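Local structure of CalsepRRP (Calystegia sepium, 1JY5) at residues L12-T17 and V202-K207; G39-G44 and Y78-S83; Y130-I135 and S156-A161; L162-V167 and L188-S193. The protein belongs to the ribonuclease T2 family, whose active members cleave RNA, an activity that can be assigned to it only tentatively. All coordinates share one frame; numbering follows the deposited sequence.

Contact 1: L12-T17 and V202-K207; sequences LTWSGT and VSLPIK
Trp14 meets two residues of the segment 202-207, Leu204 and Pro205, and its course across the contact can be followed atom by atom. The CB of Trp14 points toward the C-terminal segment, and CG, opposite the backbone N (chi1 -179°), brings the indole against Leu204 and Pro205. Trp14 CD1 passes the proline ring, 4.2 Å from Pro205 CD. The next atom of the ring, Trp14 NE1, gives its proton to Pro205 O at 2.8 Å; the bond falls on a lone pair in the carbonyl plane and is somewhat bent at the hydrogen (152°). Farther round, Trp14 CZ2 lies 3.5 Å from Leu204 CB. Leu204 then reaches over the ring, its CD2 standing 3.9 Å from the centroid of the six-membered ring of Trp14 in a CH-pi contact almost on the normal. Trp14 is the last residue of strand 7-14, which in this alpha-beta fold pairs with strands 40-48 and 174-182; the chain after strand 201-202 runs past the residues that follow strand 7-14. Phe40 adds an edge-to-face ring contact. Replacing the indole by an alanine's methyl would probably leave Pro205 O without its N-H donor and open a gap beneath Leu204 CD2. Pro205 O also takes a CA-H...O contact from Gly16 CA at 3.2 Å, where the CB of any other residue would clash. Next to it, Thr17 OG1, hydrogen-bonded to Val175 O, is 3.3 Å from Pro205 CG. At the far end the aliphatic part of Lys207 lies along Ser15, while Lys207 NZ bonds to Val36 O and Ser15 OG to Gly39 N.

Contact 2: G39-G44 and Y78-S83; sequences GFTIKG and YWPSYS
Strand 40-48 of the main sheet meets the chain leaving helix 72-78 where Thr41 and Ile42 face Tyr78, Trp79 and Tyr82. Ile42 N donates to Tyr78 O at 2.7 Å in a nearly straight bond (172°), tying the strand to the helix end. Ile42 CG2 stands over the face of Trp79, 3.5 Å from the centroid of its six-membered ring, a CH-pi contact. The segment FTIKG corresponds to the first active-site segment of T2 ribonucleases, in which active relatives usually carry a catalytic histidine at the position of Lys43. Here Lys43 and Gly44 both face Ala11 in a classic beta bulge, and the CB of Lys43 points away from the segment 78-83. Its backbone nevertheless takes part: water 2 donates to Lys43 O at 2.6 Å and accepts from Trp79 NE1 at 3.1 Å, lying in the plane of the indole. At the other end of the contact Thr41 OG1 and Tyr82 OH share a 2.7 Å hydrogen bond at the edge of the phenol ring. Water 1 sits 2.6 Å from Thr41 OG1, close also to Pro80 O.

Contact 3: Y130-I135 and S156-A161; sequences YNISEI and SAIQSA
Helix 132-137 and helix 151-162 come together with Ile135 CA and Ile158 CA 6.5 Å apart, close enough for short aliphatic side chains to span the interval. Ile135 takes part in three of the four residue contacts. Its CB points toward the other helix, and both of its branches touch one methyl group: Ile135 CD1 lies 3.7 Å from Ala161 CB and Ile135 CG2 3.8 Å from the same carbon. With CG1 beside the backbone N (chi1 -71°), Ile135 CG2 is left on the far side from that N and also rests on the helix backbone, 3.7 Å from Ala157 O. Ala157 and Ala161, one turn apart, both direct their CB toward the segment 130-135, and their small size lets the isoleucine approach the helix surface. One turn back along the shorter helix, Ile132 meets Ile158 methyl to methyl, CG2 to CD1 at 4.0 Å, the two side chains crossing at about a right angle. Leu162 extends this apolar patch, touching Tyr130, Ile132 and Ile135, while Pro166 packs against Ile158. The start of helix 132-137 is fixed separately: Asn131 is its N-cap, and Asn131 OD1 accepts from Glu134 N at 2.8 Å, with the donor well above the carbonyl plane (62° out of it). Ser133 OG bonds to Phe40 N and so joins the same turn to strand 40-48. Between the two helices themselves the surfaces that touch are almost wholly hydrocarbon, which implies that methyl packing, partly open to solvent at Ala161, holds them together, with no polar side-chain bond between the segments to set their orientation.

Contact 4: L162-V167 and L188-S193; sequences LRVTPV and LQECPS
Thr165 and Glu190 make the direct polar link: Thr165 N donates to Glu190 OE1 at 3.0 Å, nearly straight (169°) and on the syn side of the carboxylate, 26° out of its plane. The glutamate chain is bent at chi2 (-69°), which brings its acid group back over the backbone of the other segment. Beside this bond Val164 forms the apolar centre, with CG2 3.8 Å from Leu188 CD2 and CG1 3.6 Å from Gln189 O. With only an alanine here, both methyl groups would go, which is likely to leave a gap beside Leu188 and the Gln189 carbonyl. Farther along, Val167 CG2 packs on Cys191 CB at 3.6 Å. The contact sets the loop between helix 151-162 and strand 167-171 against the short strand 188-189; strands 167-171 and 188-189 both pair antiparallel with strand 174-182, to which the disulfide of Cys191 with Cys181 adds a covalent tie. Three waters fill in the polar network. Water 3 donates to Gln189 O at 2.8 Å and also to Thr165 O, water 4 accepts from Cys191 N, and water 5 links Thr165 OG1 with Glu190 OE2. In the next shell, Gln189 NE2 donates to Glu190 O at 3.1 Å, bracing the glutamate backbone from its own side, while Leu188 and Leu162 both rest on Ile180 of strand 174-182 and on Tyr130.

From the N terminus, strand 7-14 opens contact 1, which closes only when the chain returns at 202-207, so the other three contacts all nest inside its loop. These three follow in series without crossing: contact 2 closes 39-44 with 78-83, contact 3 joins 130-135 to 156-161, and contact 4 takes up the chain at once, from 162-167 to 188-193. Contacts 1 and 2 share the pairing of strands 7-14 and 40-48, through Thr13 N to Thr41 O. Contact 3 reaches both, by Ile132 against Leu12 and Phe40, and leans on contact 4 through Tyr130. Contacts 1, 2 and 4 reach the same sheet.

Contact 1: L12-T17 and V202-K207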
# COMPACT_ATOMS: atom_id res chain seq x y z
N LEU A 12 1.95 -1.36 -0.04
CA LEU A 12 2.54 -0.32 0.79
C LEU A 12 3.57 0.47 -0.01
O LEU A 12 4.31 -0.09 -0.81
CB LEU A 12 3.20 -0.95 2.02
CG LEU A 12 2.29 -1.87 2.86
CD1 LEU A 12 3.10 -2.53 3.96
CD2 LEU A 12 1.14 -1.05 3.44
N THR A 13 3.62 1.78 0.22
CA THR A 13 4.54 2.64 -0.50
C THR A 13 5.67 3.12 0.41
O THR A 13 5.44 3.52 1.54
CB THR A 13 3.81 3.89 -1.03
OG1 THR A 13 2.71 3.48 -1.85
CG2 THR A 13 4.76 4.75 -1.84
N TRP A 14 6.90 3.06 -0.09
CA TRP A 14 8.04 3.53 0.69
C TRP A 14 8.08 5.04 0.44
O TRP A 14 8.41 5.50 -0.65
CB TRP A 14 9.34 2.87 0.23
CG TRP A 14 10.53 3.31 1.03
CD1 TRP A 14 11.49 4.21 0.66
CD2 TRP A 14 10.87 2.89 2.37
NE1 TRP A 14 12.40 4.39 1.68
CE2 TRP A 14 12.04 3.59 2.74
CE3 TRP A 14 10.29 2.00 3.28
CZ2 TRP A 14 12.64 3.43 3.99
CZ3 TRP A 14 10.89 1.84 4.53
CH2 TRP A 14 12.06 2.55 4.87
N SER A 15 7.72 5.81 1.47
CA SER A 15 7.66 7.27 1.36
C SER A 15 8.92 7.93 0.82
O SER A 15 8.84 8.91 0.07
CB SER A 15 7.30 7.89 2.72
OG SER A 15 8.38 7.79 3.63
N GLY A 16 10.07 7.40 1.20
CA GLY A 16 11.34 7.96 0.75
C GLY A 16 11.54 7.90 -0.75
O GLY A 16 12.14 8.79 -1.34
N THR A 17 11.04 6.84 -1.37
CA THR A 17 11.21 6.67 -2.81
C THR A 17 10.21 7.52 -3.59
O THR A 17 10.40 7.81 -4.78
CB THR A 17 11.05 5.19 -3.19
OG1 THR A 17 12.05 4.43 -2.51
CG2 THR A 17 11.19 4.99 -4.69
N VAL A 202 19.28 -2.84 -3.78
CA VAL A 202 18.28 -1.78 -3.71
C VAL A 202 18.51 -0.88 -2.51
O VAL A 202 19.29 -1.21 -1.62
CB VAL A 202 16.86 -2.38 -3.62
CG1 VAL A 202 16.57 -3.19 -4.87
CG2 VAL A 202 16.74 -3.24 -2.38
N SER A 203 17.82 0.25 -2.49
CA SER A 203 17.96 1.19 -1.38
C SER A 203 16.63 1.59 -0.76
O SER A 203 15.57 1.41 -1.36
CB SER A 203 18.68 2.45 -1.87
OG SER A 203 17.93 3.09 -2.89
N LEU A 204 16.70 2.13 0.45
CA LEU A 204 15.52 2.60 1.16
C LEU A 204 15.77 4.06 1.49
O LEU A 204 15.96 4.43 2.65
CB LEU A 204 15.31 1.78 2.44
CG LEU A 204 15.01 0.29 2.23
CD1 LEU A 204 15.14 -0.46 3.56
CD2 LEU A 204 13.61 0.11 1.65
N PRO A 205 15.77 4.93 0.46
CA PRO A 205 16.01 6.37 0.60
C PRO A 205 15.13 7.08 1.62
O PRO A 205 14.00 6.66 1.90
CB PRO A 205 15.79 6.89 -0.82
CG PRO A 205 14.78 5.93 -1.38
CD PRO A 205 15.32 4.61 -0.90
N ILE A 206 15.66 8.17 2.16
CA ILE A 206 14.97 8.99 3.15
C ILE A 206 14.26 10.12 2.40
O ILE A 206 14.68 10.49 1.30
CB ILE A 206 15.98 9.59 4.16
CG1 ILE A 206 16.78 8.47 4.82
CG2 ILE A 206 15.25 10.41 5.22
CD1 ILE A 206 17.93 8.95 5.69
N LYS A 207 13.19 10.65 2.98
CA LYS A 207 12.46 11.74 2.33
C LYS A 207 13.33 12.98 2.20
O LYS A 207 14.44 13.04 2.72
CB LYS A 207 11.19 12.09 3.12
CG LYS A 207 10.05 11.11 2.92
CD LYS A 207 8.73 11.67 3.45
CE LYS A 207 8.68 11.69 4.97
NZ LYS A 207 9.59 12.68 5.59

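Contact 2: G39-G44 and Y78-S83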
# COMPACT_ATOMS: atom_id res chain seq x y z
N GLY A 39 9.22 5.82 5.86
CA GLY A 39 8.76 4.46 6.08
C GLY A 39 7.62 4.09 5.14
O GLY A 39 7.30 4.84 4.22
N PHE A 40 7.01 2.93 5.37
CA PHE A 40 5.91 2.50 4.52
C PHE A 40 4.57 3.10 4.91
O PHE A 40 4.24 3.18 6.09
CB PHE A 40 5.74 0.97 4.55
CG PHE A 40 6.78 0.22 3.77
CD1 PHE A 40 7.81 -0.45 4.42
CD2 PHE A 40 6.73 0.19 2.38
CE1 PHE A 40 8.78 -1.14 3.70
CE2 PHE A 40 7.69 -0.50 1.65
CZ PHE A 40 8.72 -1.17 2.31
N THR A 41 3.81 3.55 3.91
CA THR A 41 2.47 4.07 4.13
C THR A 41 1.57 3.28 3.19
O THR A 41 2.05 2.59 2.28
CB THR A 41 2.32 5.59 3.82
OG1 THR A 41 2.71 5.86 2.47
CG2 THR A 41 3.15 6.42 4.79
N ILE A 42 0.27 3.37 3.39
CA ILE A 42 -0.67 2.62 2.56
C ILE A 42 -0.85 3.15 1.15
O ILE A 42 -1.12 4.33 0.93
CB ILE A 42 -2.07 2.55 3.22
CG1 ILE A 42 -1.95 1.92 4.62
CG2 ILE A 42 -3.00 1.70 2.36
CD1 ILE A 42 -3.22 2.04 5.46
N LYS A 43 -0.68 2.26 0.18
CA LYS A 43 -0.91 2.60 -1.21
C LYS A 43 -2.38 2.21 -1.39
O LYS A 43 -3.21 3.01 -1.85
CB LYS A 43 -0.02 1.77 -2.13
CG LYS A 43 -0.36 1.90 -3.60
CD LYS A 43 -0.26 3.34 -4.07
CE LYS A 43 -0.67 3.42 -5.53
NZ LYS A 43 -0.63 4.81 -6.05
N GLY A 44 -2.71 0.97 -1.02
CA GLY A 44 -4.09 0.51 -1.12
C GLY A 44 -4.33 -0.92 -0.66
O GLY A 44 -3.39 -1.63 -0.31
N TYR A 78 -1.18 7.82 7.64
CA TYR A 78 -0.73 6.52 7.15
C TYR A 78 -1.17 6.14 5.75
O TYR A 78 -0.72 5.13 5.20
CB TYR A 78 -1.16 5.45 8.16
CG TYR A 78 -0.64 5.76 9.54
CD1 TYR A 78 -1.48 6.24 10.54
CD2 TYR A 78 0.72 5.61 9.84
CE1 TYR A 78 -0.98 6.57 11.81
CE2 TYR A 78 1.22 5.93 11.09
CZ TYR A 78 0.36 6.41 12.07
OH TYR A 78 0.87 6.71 13.32
N TRP A 79 -2.05 6.94 5.16
CA TRP A 79 -2.52 6.71 3.80
C TRP A 79 -2.44 8.04 3.03
O TRP A 79 -3.40 8.44 2.37
CB TRP A 79 -3.96 6.21 3.81
CG TRP A 79 -4.37 5.52 2.54
CD1 TRP A 79 -3.98 5.83 1.27
CD2 TRP A 79 -5.26 4.40 2.42
NE1 TRP A 79 -4.57 4.98 0.36
CE2 TRP A 79 -5.36 4.09 1.04
CE3 TRP A 79 -5.98 3.63 3.34
CZ2 TRP A 79 -6.16 3.04 0.56
CZ3 TRP A 79 -6.77 2.59 2.86
CH2 TRP A 79 -6.85 2.30 1.49
N PRO A 80 -1.31 8.74 3.11
CA PRO A 80 -1.18 10.02 2.40
C PRO A 80 -0.92 9.88 0.90
O PRO A 80 -0.62 8.80 0.40
CB PRO A 80 0.01 10.70 3.08
CG PRO A 80 0.23 9.92 4.35
CD PRO A 80 -0.13 8.52 3.96
N SER A 81 -1.01 11.01 0.21
CA SER A 81 -0.73 11.08 -1.22
C SER A 81 0.65 11.74 -1.33
O SER A 81 1.01 12.55 -0.47
CB SER A 81 -1.78 11.95 -1.91
OG SER A 81 -1.54 12.04 -3.30
N TYR A 82 1.43 11.38 -2.35
CA TYR A 82 2.76 11.97 -2.52
C TYR A 82 2.87 12.76 -3.83
O TYR A 82 3.91 12.72 -4.50
CB TYR A 82 3.85 10.89 -2.50
CG TYR A 82 3.96 10.15 -1.19
CD1 TYR A 82 3.29 8.95 -0.99
CD2 TYR A 82 4.71 10.67 -0.13
CE1 TYR A 82 3.34 8.28 0.23
CE2 TYR A 82 4.77 10.02 1.10
CZ TYR A 82 4.08 8.82 1.27
OH TYR A 82 4.12 8.17 2.49
N SER A 83 1.81 13.48 -4.18
CA SER A 83 1.78 14.27 -5.40
C SER A 83 0.66 15.31 -5.31
O SER A 83 -0.25 15.17 -4.49
CB SER A 83 1.53 13.35 -6.60
OG SER A 83 1.75 14.03 -7.83
O HOH W 1 0.45 6.41 1.25
O HOH W 2 -3.18 5.55 -2.36

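Contact 3: Y130-I135 and S156-A161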
# COMPACT_ATOMS: atom_id res chain seq x y z
N TYR A 130 0.67 -5.59 10.88
CA TYR A 130 1.91 -6.03 10.25
C TYR A 130 2.77 -4.85 9.83
O TYR A 130 2.78 -4.45 8.67
CB TYR A 130 1.59 -6.90 9.02
CG TYR A 130 0.77 -8.12 9.35
CD1 TYR A 130 -0.61 -8.15 9.09
CD2 TYR A 130 1.35 -9.25 9.92
CE1 TYR A 130 -1.38 -9.27 9.40
CE2 TYR A 130 0.59 -10.38 10.23
CZ TYR A 130 -0.77 -10.38 9.97
OH TYR A 130 -1.53 -11.48 10.27
N ASN A 131 3.52 -4.31 10.79
CA ASN A 131 4.39 -3.17 10.54
C ASN A 131 5.61 -3.63 9.77
O ASN A 131 6.58 -4.12 10.36
CB ASN A 131 4.82 -2.54 11.86
CG ASN A 131 5.50 -1.21 11.66
OD1 ASN A 131 6.18 -0.99 10.66
ND2 ASN A 131 5.35 -0.32 12.63
N ILE A 132 5.57 -3.47 8.46
CA ILE A 132 6.69 -3.88 7.63
C ILE A 132 7.92 -3.03 7.89
O ILE A 132 9.05 -3.52 7.81
CB ILE A 132 6.31 -3.81 6.14
CG1 ILE A 132 5.02 -4.61 5.91
CG2 ILE A 132 7.44 -4.35 5.28
CD1 ILE A 132 5.10 -6.06 6.39
N SER A 133 7.71 -1.75 8.20
CA SER A 133 8.83 -0.85 8.47
C SER A 133 9.61 -1.33 9.70
O SER A 133 10.83 -1.24 9.74
CB SER A 133 8.31 0.57 8.71
OG SER A 133 7.66 1.07 7.55
N GLU A 134 8.88 -1.84 10.69
CA GLU A 134 9.49 -2.34 11.93
C GLU A 134 10.22 -3.66 11.67
O GLU A 134 11.28 -3.91 12.25
CB GLU A 134 8.41 -2.56 13.00
CG GLU A 134 8.94 -3.13 14.31
CD GLU A 134 7.85 -3.42 15.33
OE1 GLU A 134 7.11 -2.48 15.69
OE2 GLU A 134 7.73 -4.58 15.78
N ILE A 135 9.65 -4.50 10.82
CA ILE A 135 10.27 -5.78 10.50
C ILE A 135 11.62 -5.55 9.82
O ILE A 135 12.60 -6.22 10.13
CB ILE A 135 9.37 -6.62 9.58
CG1 ILE A 135 8.16 -7.12 10.37
CG2 ILE A 135 10.17 -7.79 9.01
CD1 ILE A 135 7.14 -7.88 9.53
N SER A 156 13.85 -12.05 2.46
CA SER A 156 14.00 -13.05 3.51
C SER A 156 13.60 -12.51 4.88
O SER A 156 13.00 -13.22 5.68
CB SER A 156 15.45 -13.55 3.55
OG SER A 156 15.63 -14.48 4.60
N ALA A 157 13.93 -11.25 5.14
CA ALA A 157 13.58 -10.64 6.42
C ALA A 157 12.06 -10.62 6.59
O ALA A 157 11.54 -10.99 7.63
CB ALA A 157 14.15 -9.23 6.50
N ILE A 158 11.35 -10.17 5.55
CA ILE A 158 9.90 -10.11 5.63
C ILE A 158 9.32 -11.52 5.69
O ILE A 158 8.46 -11.81 6.52
CB ILE A 158 9.32 -9.36 4.42
CG1 ILE A 158 9.87 -7.93 4.42
CG2 ILE A 158 7.79 -9.33 4.49
CD1 ILE A 158 9.52 -7.13 3.20
N GLN A 159 9.81 -12.39 4.82
CA GLN A 159 9.37 -13.78 4.76
C GLN A 159 9.46 -14.51 6.10
O GLN A 159 8.52 -15.20 6.50
CB GLN A 159 10.19 -14.54 3.71
CG GLN A 159 10.34 -16.03 4.01
CD GLN A 159 9.03 -16.78 3.94
OE1 GLN A 159 8.92 -17.90 4.43
NE2 GLN A 159 8.03 -16.16 3.33
N SER A 160 10.59 -14.39 6.78
CA SER A 160 10.75 -15.08 8.05
C SER A 160 9.83 -14.53 9.14
O SER A 160 9.48 -15.24 10.07
CB SER A 160 12.22 -15.04 8.51
OG SER A 160 12.65 -13.72 8.77
N ALA A 161 9.42 -13.27 9.02
CA ALA A 161 8.53 -12.68 10.01
C ALA A 161 7.05 -12.96 9.74
O ALA A 161 6.28 -13.16 10.67
CB ALA A 161 8.77 -11.17 10.09

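Contact 4: L162-V167 and L188-S193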
# COMPACT_ATOMS: atom_id res chain seq x y z
N LEU A 162 6.67 -13.01 8.47
CA LEU A 162 5.26 -13.24 8.11
C LEU A 162 4.95 -14.68 7.71
O LEU A 162 3.79 -15.10 7.76
CB LEU A 162 4.86 -12.30 6.96
CG LEU A 162 5.15 -10.81 7.17
CD1 LEU A 162 4.71 -10.02 5.94
CD2 LEU A 162 4.42 -10.32 8.41
N ARG A 163 5.97 -15.43 7.30
CA ARG A 163 5.79 -16.81 6.88
C ARG A 163 5.18 -16.84 5.47
O ARG A 163 4.72 -17.88 5.00
CB ARG A 163 4.92 -17.58 7.88
CG ARG A 163 5.51 -17.61 9.29
CD ARG A 163 4.48 -18.02 10.34
NE ARG A 163 5.03 -17.96 11.70
CZ ARG A 163 4.31 -18.01 12.81
NH1 ARG A 163 2.98 -18.11 12.74
NH2 ARG A 163 4.90 -17.96 14.00
N VAL A 164 5.18 -15.69 4.82
CA VAL A 164 4.70 -15.59 3.45
C VAL A 164 5.68 -14.69 2.70
O VAL A 164 6.37 -13.85 3.29
CB VAL A 164 3.25 -15.02 3.34
CG1 VAL A 164 2.25 -16.05 3.86
CG2 VAL A 164 3.12 -13.71 4.12
N THR A 165 5.74 -14.86 1.39
CA THR A 165 6.66 -14.08 0.59
C THR A 165 6.00 -12.84 -0.00
O THR A 165 4.94 -12.93 -0.63
CB THR A 165 7.27 -14.95 -0.53
OG1 THR A 165 7.93 -16.08 0.07
CG2 THR A 165 8.29 -14.17 -1.35
N PRO A 166 6.60 -11.67 0.21
CA PRO A 166 6.06 -10.42 -0.31
C PRO A 166 6.45 -10.22 -1.77
O PRO A 166 7.31 -10.92 -2.29
CB PRO A 166 6.70 -9.37 0.58
CG PRO A 166 8.08 -9.94 0.79
CD PRO A 166 7.76 -11.40 1.09
N VAL A 167 5.78 -9.28 -2.41
CA VAL A 167 6.10 -8.94 -3.79
C VAL A 167 6.69 -7.54 -3.65
O VAL A 167 6.14 -6.70 -2.94
CB VAL A 167 4.82 -8.92 -4.67
CG1 VAL A 167 5.17 -8.47 -6.08
CG2 VAL A 167 4.21 -10.32 -4.73
N LEU A 188 -2.84 -14.17 6.32
CA LEU A 188 -1.73 -14.00 5.39
C LEU A 188 -1.68 -15.18 4.43
O LEU A 188 -1.91 -16.32 4.83
CB LEU A 188 -0.41 -13.97 6.15
CG LEU A 188 -0.10 -12.67 6.88
CD1 LEU A 188 0.92 -12.91 7.98
CD2 LEU A 188 0.41 -11.68 5.85
N GLN A 189 -1.40 -14.92 3.16
CA GLN A 189 -1.27 -16.02 2.20
C GLN A 189 -0.20 -15.60 1.21
O GLN A 189 0.28 -14.47 1.24
CB GLN A 189 -2.58 -16.28 1.45
CG GLN A 189 -2.99 -15.14 0.52
CD GLN A 189 -4.12 -15.53 -0.41
OE1 GLN A 189 -5.24 -15.79 0.03
NE2 GLN A 189 -3.82 -15.59 -1.70
N GLU A 190 0.18 -16.52 0.33
CA GLU A 190 1.18 -16.22 -0.68
C GLU A 190 0.48 -15.45 -1.79
O GLU A 190 -0.70 -15.66 -2.06
CB GLU A 190 1.75 -17.51 -1.28
CG GLU A 190 2.46 -18.43 -0.28
CD GLU A 190 3.76 -17.84 0.23
OE1 GLU A 190 4.15 -16.76 -0.25
OE2 GLU A 190 4.39 -18.46 1.11
N CYS A 191 1.21 -14.54 -2.41
CA CYS A 191 0.68 -13.78 -3.52
C CYS A 191 0.92 -14.63 -4.76
O CYS A 191 1.73 -15.55 -4.73
CB CYS A 191 1.44 -12.46 -3.70
SG CYS A 191 1.28 -11.23 -2.38
N PRO A 192 0.21 -14.34 -5.86
CA PRO A 192 0.40 -15.12 -7.09
C PRO A 192 1.87 -15.05 -7.53
O PRO A 192 2.54 -14.05 -7.31
CB PRO A 192 -0.52 -14.43 -8.09
CG PRO A 192 -1.65 -13.95 -7.22
CD PRO A 192 -0.91 -13.39 -6.01
N SER A 193 2.35 -16.12 -8.16
CA SER A 193 3.73 -16.15 -8.64
C SER A 193 3.97 -14.98 -9.58
O SER A 193 3.18 -14.73 -10.49
CB SER A 193 4.01 -17.45 -9.41
OG SER A 193 3.87 -18.59 -8.57
O HOH W 3 2.04 -12.36 0.82
O HOH W 4 3.90 -14.62 -2.17
O HOH W 5 6.91 -17.90 1.67